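Local coordinates for periplasmic binding protein (Agrobacterium tumefaciens str. B6, PDB 5L9G) that binds the opine mannopine and, as the periplasmic binding protein of an ABC transporter, probably delivers it for uptake, at residues G171-R174 against D175-Y178; A331-A334 against S335-D339. One frame throughout, in Å; residues are numbered along the deposited sequence.

Contact 1 (171-174 with 175-178) and contact 2 (331-334 with 335-339) are both local, each within one unbroken run of chain, and they come in that order. Contact 1 is the turn leading from helix 162-169 into the short helix 177-180; contact 2 is two successive turns of helix 324-343, near the C-terminus. Their centres lie about 20 Å apart, and their nearest atoms about 9 Å apart, without touching. Tyr178 of contact 1 reaches Asp323, just before the helix that carries contact 2, and Phe326 in its first turn, while that helix also packs on helix 184-197. Helices 177-180 and 184-197 thus both adjoin the C-terminal helix of this mannopine-binding protein.

Contact 1. Residues G171-R174 against D175-Y178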
ATOM      1  N   GLY A 171     -15.647  12.168  11.689  1.00 42.82           N
ATOM      2  CA  GLY A 171     -15.405  13.607  11.724  1.00 42.68           C
ATOM      3  C   GLY A 171     -14.048  14.015  12.257  1.00 48.41           C
ATOM      4  O   GLY A 171     -13.801  15.205  12.454  1.00 47.90           O
ATOM      5  N   THR A 172     -13.148  13.039  12.492  1.00 45.93           N
ATOM      6  CA  THR A 172     -11.812  13.328  13.010  1.00 45.08           C
ATOM      7  C   THR A 172     -11.029  14.118  11.959  1.00 44.48           C
ATOM      8  O   THR A 172     -10.918  13.647  10.838  1.00 41.87           O
ATOM      9  CB  THR A 172     -11.073  12.018  13.366  1.00 47.90           C
ATOM     10  OG1 THR A 172     -11.884  11.250  14.254  1.00 46.45           O
ATOM     11  CG2 THR A 172      -9.714  12.270  13.998  1.00 45.09           C
ATOM     12  N   PRO A 173     -10.440  15.287  12.300  1.00 41.50           N
ATOM     13  CA  PRO A 173      -9.618  16.000  11.299  1.00 40.34           C
ATOM     14  C   PRO A 173      -8.429  15.121  10.859  1.00 43.14           C
ATOM     15  O   PRO A 173      -7.928  14.317  11.659  1.00 42.10           O
ATOM     16  CB  PRO A 173      -9.164  17.265  12.041  1.00 43.28           C
ATOM     17  CG  PRO A 173     -10.092  17.390  13.220  1.00 48.66           C
ATOM     18  CD  PRO A 173     -10.448  15.993  13.597  1.00 44.25           C
ATOM     19  N   ARG A 174      -8.018  15.226   9.576  1.00 39.49           N
ATOM     20  CA  ARG A 174      -6.914  14.429   9.022  1.00 39.41           C
ATOM     21  C   ARG A 174      -5.648  14.463   9.867  1.00 44.91           C
ATOM     22  O   ARG A 174      -4.977  13.442   9.994  1.00 45.32           O
ATOM     23  CB  ARG A 174      -6.592  14.857   7.582  1.00 39.56           C
ATOM     24  CG  ARG A 174      -7.596  14.329   6.580  1.00 39.24           C
ATOM     25  CD  ARG A 174      -7.179  14.620   5.158  1.00 41.30           C
ATOM     26  NE  ARG A 174      -7.253  16.043   4.802  1.00 43.76           N
ATOM     27  CZ  ARG A 174      -8.252  16.602   4.125  1.00 55.72           C
ATOM     28  NH1 ARG A 174      -9.307  15.880   3.766  1.00 44.01           N
ATOM     29  NH2 ARG A 174      -8.206  17.887   3.802  1.00 42.47           N
ATOM     30  N   ASP A 175      -5.323  15.634  10.453  1.00 43.44           N
ATOM     31  CA  ASP A 175      -4.114  15.775  11.264  1.00 44.95           C
ATOM     32  C   ASP A 175      -4.250  15.177  12.686  1.00 49.13           C
ATOM     33  O   ASP A 175      -3.288  15.217  13.463  1.00 50.58           O
ATOM     34  CB  ASP A 175      -3.677  17.258  11.300  1.00 48.48           C
ATOM     35  CG  ASP A 175      -4.645  18.233  11.968  1.00 60.90           C
ATOM     36  OD1 ASP A 175      -5.864  17.919  12.049  1.00 59.65           O
ATOM     37  OD2 ASP A 175      -4.197  19.324  12.373  1.00 71.03           O
ATOM     38  N   LYS A 176      -5.447  14.658  13.035  1.00 43.96           N
ATOM     39  CA  LYS A 176      -5.745  14.086  14.359  1.00 44.99           C
ATOM     40  C   LYS A 176      -6.140  12.585  14.303  1.00 45.70           C
ATOM     41  O   LYS A 176      -6.526  12.018  15.327  1.00 45.26           O
ATOM     42  CB  LYS A 176      -6.828  14.899  15.096  1.00 47.92           C
ATOM     43  CG  LYS A 176      -6.513  16.385  15.264  1.00 62.54           C
ATOM     44  CD  LYS A 176      -5.976  16.710  16.640  1.00 76.61           C
ATOM     45  CE  LYS A 176      -5.768  18.196  16.835  1.00 88.61           C
ATOM     46  NZ  LYS A 176      -4.540  18.688  16.150  1.00 99.45           N
ATOM     47  N   VAL A 177      -6.063  11.949  13.127  1.00 41.74           N
ATOM     48  CA  VAL A 177      -6.434  10.534  12.983  1.00 40.59           C
ATOM     49  C   VAL A 177      -5.840   9.651  14.089  1.00 45.98           C
ATOM     50  O   VAL A 177      -6.561   8.886  14.739  1.00 46.32           O
ATOM     51  CB  VAL A 177      -6.076   9.973  11.566  1.00 42.51           C
ATOM     52  CG1 VAL A 177      -6.195   8.451  11.516  1.00 42.26           C
ATOM     53  CG2 VAL A 177      -6.947  10.600  10.491  1.00 41.34           C
ATOM     54  N   TYR A 178      -4.523   9.758  14.291  1.00 43.94           N
ATOM     55  CA  TYR A 178      -3.827   8.876  15.216  1.00 45.70           C
ATOM     56  C   TYR A 178      -3.895   9.332  16.657  1.00 51.86           C
ATOM     57  O   TYR A 178      -3.707   8.504  17.546  1.00 53.36           O
ATOM     58  CB  TYR A 178      -2.407   8.614  14.741  1.00 45.69           C
ATOM     59  CG  TYR A 178      -2.393   7.853  13.433  1.00 43.17           C
ATOM     60  CD1 TYR A 178      -2.735   6.504  13.385  1.00 43.49           C
ATOM     61  CD2 TYR A 178      -2.114   8.497  12.230  1.00 41.99           C
ATOM     62  CE1 TYR A 178      -2.720   5.792  12.177  1.00 41.45           C
ATOM     63  CE2 TYR A 178      -2.062   7.790  11.026  1.00 41.40           C
ATOM     64  CZ  TYR A 178      -2.371   6.438  11.005  1.00 42.08           C
ATOM     65  OH  TYR A 178      -2.333   5.738   9.821  1.00 39.85           O
TER
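Thr172 and Pro173 meet Lys176 and Val177 across a tight turn that starts the short helix 177-180. The one hydrogen bond across it runs from Lys176 N to Pro173 O at 2.9 Å, with an N-H...O angle of 156°; the donor stands well above the carbonyl plane, off the lone-pair direction. Lys176 occupies the N-cap position of the helix. The close-packed part faces inward. Val177 has CG1 anti to the backbone N (chi1 168°), which leaves CG2 beside that N and against Arg174 O at 3.5 Å, and the residue is buried against Glu164, Leu168 and Tyr320. Thr172 CG2 rests on the peptide, 3.5 Å from Lys176 O; the same rotation (chi1 -54°, OG1 beside the backbone N) turns OG1 back to Ala167 O, in the helix that Gly171 ends with a Schellman motif. Arg174 leads the other way, and its NH1 forms a salt bridge with Asp246.

The outer side is looser. The Pro173 ring and the Lys176 chain pass each other at a slant, with Pro173 CD and Lys176 CB 4.1 Å apart; the one close approach here is Asp175 OD1, 3.4 Å from Pro173 CB. Beyond them, Lys176 NZ has long ion pairs, one of 3.8 Å to Asp175 OD2 and a weak one to Glu179. The chemistry implies a turn fixed by one backbone bond, with methyl groups packed on peptide carbonyls on the inner side and the exposed charges probably adding little.

Contact 2. Residues A331-A334 against S335-D339; sequences AKWA and SEAYD
Ser335 carries OG beside its backbone N (chi1 -68°), pointing back down the helix to Ala331 O, whereas Trp333 has CG anti to the backbone N (chi1 162°), which brings one face of its indole against Ala337 CB in the next turn. Ala331 O is therefore gripped twice: Ser335 N donates to it at 2.8 Å and Ser335 OG at 3.0 Å. The amide approaches with a modest tilt from the carbonyl plane and the hydroxyl from well above it, so Ala331 O accepts the two from different directions. This is the familiar return of a helical serine to the carbonyl four residues earlier.

On another side of the helix, Ala337 CB sits 4.0 Å above the plane of the Trp333 ring, offset toward the rim, with NE1 and CE2 its nearest ring atoms. Both side chains also touch Ile191 of helix 184-197, so the indole and the methyl group form part of the interface between the two helices. Tyr338 CB presses close to Ala334 O, and its ring leads away to put OH on Trp156 O, at the end of strand 153-156; Leu194 also packs on it. Through the turn run the i to i+4 backbone bonds, Ala337 N to Trp333 O at 2.9 Å and Tyr338 N to Ala334 O at 2.9 Å. The bond from Glu336 N to Lys332 O is longer, 3.2 Å, yet nearly straight at 177°.

The chemistry implies a division of work in this helix: Ser335 donates its hydroxyl to the helix's own carbonyl, while Trp333, Ala337 and Tyr338 fasten the helix to its neighbours by apolar contact and one outward hydrogen bond.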
ATOM      1  N   ALA A 331      -1.464  -3.310  15.811  1.00 56.82           N
ATOM      2  CA  ALA A 331      -1.705  -4.220  14.681  1.00 55.62           C
ATOM      3  C   ALA A 331      -2.465  -5.493  15.052  1.00 60.57           C
ATOM      4  O   ALA A 331      -3.406  -5.848  14.346  1.00 59.75           O
ATOM      5  CB  ALA A 331      -0.411  -4.563  13.977  1.00 56.00           C
ATOM      6  N   LYS A 332      -2.085  -6.159  16.164  1.00 59.20           N
ATOM      7  CA  LYS A 332      -2.750  -7.381  16.627  1.00 60.50           C
ATOM      8  C   LYS A 332      -4.221  -7.117  16.962  1.00 64.08           C
ATOM      9  O   LYS A 332      -5.087  -7.845  16.472  1.00 63.93           O
ATOM     10  CB  LYS A 332      -2.012  -8.010  17.825  1.00 66.00           C
ATOM     11  CG  LYS A 332      -0.680  -8.652  17.469  1.00 82.77           C
ATOM     12  CD  LYS A 332      -0.017  -9.239  18.715  1.00102.86           C
ATOM     13  CE  LYS A 332       1.305  -9.897  18.406  1.00120.20           C
ATOM     14  NZ  LYS A 332       1.966 -10.403  19.639  1.00135.16           N
ATOM     15  N   TRP A 333      -4.509  -6.033  17.731  1.00 60.33           N
ATOM     16  CA  TRP A 333      -5.878  -5.624  18.066  1.00 59.71           C
ATOM     17  C   TRP A 333      -6.650  -5.368  16.761  1.00 59.22           C
ATOM     18  O   TRP A 333      -7.773  -5.845  16.602  1.00 57.89           O
ATOM     19  CB  TRP A 333      -5.898  -4.330  18.931  1.00 58.60           C
ATOM     20  CG  TRP A 333      -7.245  -3.652  18.935  1.00 58.33           C
ATOM     21  CD1 TRP A 333      -8.329  -4.003  19.686  1.00 62.90           C
ATOM     22  CD2 TRP A 333      -7.692  -2.617  18.042  1.00 55.34           C
ATOM     23  NE1 TRP A 333      -9.418  -3.241  19.332  1.00 60.96           N
ATOM     24  CE2 TRP A 333      -9.052  -2.373  18.333  1.00 59.40           C
ATOM     25  CE3 TRP A 333      -7.063  -1.835  17.052  1.00 53.78           C
ATOM     26  CZ2 TRP A 333      -9.798  -1.406  17.655  1.00 56.11           C
ATOM     27  CZ3 TRP A 333      -7.813  -0.914  16.348  1.00 53.04           C
ATOM     28  CH2 TRP A 333      -9.163  -0.704  16.649  1.00 54.23           C
ATOM     29  N   ALA A 334      -6.060  -4.552  15.871  1.00 54.49           N
ATOM     30  CA  ALA A 334      -6.666  -4.154  14.600  1.00 51.65           C
ATOM     31  C   ALA A 334      -7.011  -5.335  13.699  1.00 54.79           C
ATOM     32  O   ALA A 334      -8.139  -5.399  13.213  1.00 53.40           O
ATOM     33  CB  ALA A 334      -5.787  -3.146  13.889  1.00 50.74           C
ATOM     34  N   SER A 335      -6.093  -6.310  13.564  1.00 53.45           N
ATOM     35  CA  SER A 335      -6.308  -7.517  12.757  1.00 54.68           C
ATOM     36  C   SER A 335      -7.515  -8.320  13.252  1.00 58.13           C
ATOM     37  O   SER A 335      -8.416  -8.593  12.457  1.00 55.83           O
ATOM     38  CB  SER A 335      -5.058  -8.394  12.748  1.00 61.63           C
ATOM     39  OG  SER A 335      -4.014  -7.741  12.046  1.00 73.26           O
ATOM     40  N   GLU A 336      -7.554  -8.650  14.565  1.00 56.86           N
ATOM     41  CA  GLU A 336      -8.643  -9.405  15.179  1.00 57.75           C
ATOM     42  C   GLU A 336      -9.992  -8.672  15.115  1.00 59.14           C
ATOM     43  O   GLU A 336     -10.981  -9.278  14.709  1.00 58.78           O
ATOM     44  CB  GLU A 336      -8.281  -9.834  16.628  1.00 62.59           C
ATOM     45  CG  GLU A 336      -9.419 -10.499  17.391  1.00 75.70           C
ATOM     46  CD  GLU A 336      -9.019 -11.200  18.672  1.00104.80           C
ATOM     47  OE1 GLU A 336      -9.191 -10.604  19.761  1.00 95.19           O
ATOM     48  OE2 GLU A 336      -8.557 -12.360  18.588  1.00106.27           O
ATOM     49  N   ALA A 337     -10.045  -7.387  15.533  1.00 55.09           N
ATOM     50  CA  ALA A 337     -11.288  -6.620  15.517  1.00 53.55           C
ATOM     51  C   ALA A 337     -11.853  -6.455  14.090  1.00 54.23           C
ATOM     52  O   ALA A 337     -13.063  -6.588  13.886  1.00 52.51           O
ATOM     53  CB  ALA A 337     -11.075  -5.267  16.172  1.00 54.27           C
ATOM     54  N   TYR A 338     -10.972  -6.200  13.102  1.00 49.81           N
ATOM     55  CA  TYR A 338     -11.401  -6.028  11.709  1.00 47.23           C
ATOM     56  C   TYR A 338     -11.856  -7.370  11.103  1.00 51.33           C
ATOM     57  O   TYR A 338     -12.865  -7.394  10.400  1.00 49.79           O
ATOM     58  CB  TYR A 338     -10.317  -5.336  10.889  1.00 46.33           C
ATOM     59  CG  TYR A 338     -10.764  -4.845   9.527  1.00 45.79           C
ATOM     60  CD1 TYR A 338     -11.838  -3.963   9.397  1.00 46.59           C
ATOM     61  CD2 TYR A 338     -10.066  -5.197   8.376  1.00 45.15           C
ATOM     62  CE1 TYR A 338     -12.234  -3.482   8.149  1.00 43.90           C
ATOM     63  CE2 TYR A 338     -10.446  -4.715   7.122  1.00 43.88           C
ATOM     64  CZ  TYR A 338     -11.522  -3.846   7.015  1.00 44.94           C
ATOM     65  OH  TYR A 338     -11.874  -3.348   5.783  1.00 39.93           O
ATOM     66  N   ASP A 339     -11.206  -8.495  11.482  1.00 52.21           N
ATOM     67  CA  ASP A 339     -11.631  -9.850  11.091  1.00 54.13           C
ATOM     68  C   ASP A 339     -13.099 -10.032  11.515  1.00 59.01           C
ATOM     69  O   ASP A 339     -13.897 -10.527  10.734  1.00 57.35           O
ATOM     70  CB  ASP A 339     -10.774 -10.946  11.789  1.00 57.99           C
ATOM     71  CG  ASP A 339      -9.426 -11.292  11.171  1.00 65.67           C
ATOM     72  OD1 ASP A 339      -9.129 -10.792  10.052  1.00 61.37           O
ATOM     73  OD2 ASP A 339      -8.661 -12.060  11.809  1.00 70.71           O
TER